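PDB 5LP0: epsin 1 from Danio rerio, which probably binds membranes rich in phosphatidylinositol 4,5-bisphosphate, changes their curvature and promotes the formation of clathrin-coated invaginations during receptor-mediated endocytosis. Local coordinates for residues E7-I10 against K11-A15. Sequence-based numbering, arbitrary orientation.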
loop_
_atom_site.group_PDB
_atom_site.type_symbol
_atom_site.label_atom_id
_atom_site.label_comp_id
_atom_site.label_asym_id
_atom_site.label_seq_id
_atom_site.Cartn_x
_atom_site.Cartn_y
_atom_site.Cartn_z
ATOM N N GLU A 7 -5.436 -1.171 -16.661
ATOM C CA GLU A 7 -5.727 -0.000 -15.865
ATOM C C GLU A 7 -5.128 -0.148 -14.475
ATOM O O GLU A 7 -5.604 0.466 -13.528
ATOM C CB GLU A 7 -7.237 0.238 -15.800
ATOM C CG GLU A 7 -7.789 0.743 -17.135
ATOM C CD GLU A 7 -9.270 1.055 -17.114
ATOM O OE1 GLU A 7 -10.017 0.384 -16.367
ATOM O OE2 GLU A 7 -9.681 1.971 -17.861
ATOM N N ALA A 8 -4.088 -0.965 -14.365
ATOM C CA ALA A 8 -3.468 -1.248 -13.075
ATOM C C ALA A 8 -2.940 0.006 -12.377
ATOM O O ALA A 8 -3.202 0.202 -11.199
ATOM C CB ALA A 8 -2.368 -2.287 -13.238
ATOM N N GLU A 9 -2.188 0.824 -13.101
ATOM C CA GLU A 9 -1.595 2.020 -12.535
ATOM C C GLU A 9 -2.698 2.974 -12.119
ATOM O O GLU A 9 -2.651 3.553 -11.038
ATOM C CB GLU A 9 -0.631 2.696 -13.511
ATOM C CG GLU A 9 -0.084 4.006 -12.971
ATOM C CD GLU A 9 0.875 4.706 -13.911
ATOM O OE1 GLU A 9 1.227 4.146 -14.968
ATOM O OE2 GLU A 9 1.254 5.848 -13.588
ATOM N N ILE A 10 -3.697 3.126 -12.968
ATOM C CA ILE A 10 -4.828 3.980 -12.659
ATOM C C ILE A 10 -5.573 3.509 -11.399
ATOM O O ILE A 10 -5.946 4.334 -10.571
ATOM C CB ILE A 10 -5.748 4.096 -13.897
ATOM C CG1 ILE A 10 -5.052 4.997 -14.920
ATOM C CG2 ILE A 10 -7.098 4.660 -13.525
ATOM C CD1 ILE A 10 -5.608 4.881 -16.309
ATOM N N LYS A 11 -5.775 2.201 -11.244
ATOM C CA LYS A 11 -6.464 1.688 -10.061
ATOM C C LYS A 11 -5.666 2.003 -8.789
ATOM O O LYS A 11 -6.229 2.381 -7.763
ATOM C CB LYS A 11 -6.698 0.178 -10.197
ATOM C CG LYS A 11 -7.841 -0.149 -11.147
ATOM C CD LYS A 11 -8.006 -1.645 -11.347
ATOM C CE LYS A 11 -9.171 -1.988 -12.271
ATOM N NZ LYS A 11 -10.473 -1.442 -11.766
ATOM N N VAL A 12 -4.355 1.825 -8.837
ATOM C CA VAL A 12 -3.518 2.187 -7.695
ATOM C C VAL A 12 -3.627 3.687 -7.365
ATOM O O VAL A 12 -3.773 4.075 -6.191
ATOM C CB VAL A 12 -2.046 1.830 -7.945
ATOM C CG1 VAL A 12 -1.184 2.384 -6.836
ATOM C CG2 VAL A 12 -1.866 0.330 -8.065
ATOM N N ARG A 13 -3.608 4.533 -8.394
ATOM C CA ARG A 13 -3.717 5.978 -8.172
ATOM C C ARG A 13 -5.028 6.308 -7.472
ATOM O O ARG A 13 -5.061 7.076 -6.517
ATOM C CB ARG A 13 -3.630 6.759 -9.489
ATOM C CG ARG A 13 -2.249 6.842 -10.037
ATOM C CD ARG A 13 -2.231 7.444 -11.443
ATOM N NE ARG A 13 -0.861 7.561 -11.924
ATOM C CZ ARG A 13 -0.055 8.583 -11.660
ATOM N NH1 ARG A 13 -0.488 9.604 -10.928
ATOM N NH2 ARG A 13 1.185 8.584 -12.136
ATOM N N GLU A 14 -6.108 5.704 -7.937
ATOM C CA GLU A 14 -7.417 5.930 -7.363
ATOM C C GLU A 14 -7.440 5.495 -5.902
ATOM O O GLU A 14 -7.986 6.182 -5.061
ATOM C CB GLU A 14 -8.465 5.149 -8.151
ATOM C CG GLU A 14 -9.842 5.238 -7.541
ATOM C CD GLU A 14 -10.425 6.626 -7.640
ATOM O OE1 GLU A 14 -10.154 7.308 -8.657
ATOM O OE2 GLU A 14 -11.137 7.046 -6.691
ATOM N N ALA A 15 -6.832 4.344 -5.620
ATOM C CA ALA A 15 -6.812 3.777 -4.287
ATOM C C ALA A 15 -5.974 4.611 -3.323
ATOM O O ALA A 15 -6.108 4.477 -2.113
ATOM C CB ALA A 15 -6.282 2.332 -4.324
#
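E9 and R13, one helical turn apart, form an i to i+4 salt bridge on helix 8-15, which opens the all-helical ENTH fold in this chain. E7 is the N-cap residue, and its carbonyl O accepts the first of a run of alpha-helical bonds, from K11 N (2.9 Å); A8, E9 and I10 likewise accept from V12, R13 and E14. Along R13, CB rests 3.5 Å from I10 O. With chi1 at -75°, CG stands beside the residue's own backbone N and turns back toward the preceding turn, 3.5 Å from E9 O, the carbonyl already bonded by R13 N. CD follows at 3.9 Å from the same oxygen. The chain then runs extended to NE, which gives its N-H to E9 OE2 at 3.2 Å. CZ joins NE to NH2, which reaches the same oxygen at 3.1 Å, so a single carboxylate oxygen takes two bonds from one edge of the guanidinium. E9 meets it with CG anti to the backbone N (chi1 176°) and an extended chain. Glutamate and arginine suit these places because their long chains, leaving the helix on the same side, can join their charged ends, and the bridge should limit rotation of the arginine head. That may matter for lipid binding: R13, with R51 close by, probably belongs to the phosphoinositide site. On the buried face, short A8 and branched V12 let the helix come close to helix 38-51, A8 touching E43 and V12 sharing M47 with E9 and R13. K11 lays its CG 3.3 Å from E7 O and sends NZ to a salt bridge with E30. At the E9-R13 bridge, OE2 lies almost in the guanidinium plane, while the carboxylate is turned 34° from it.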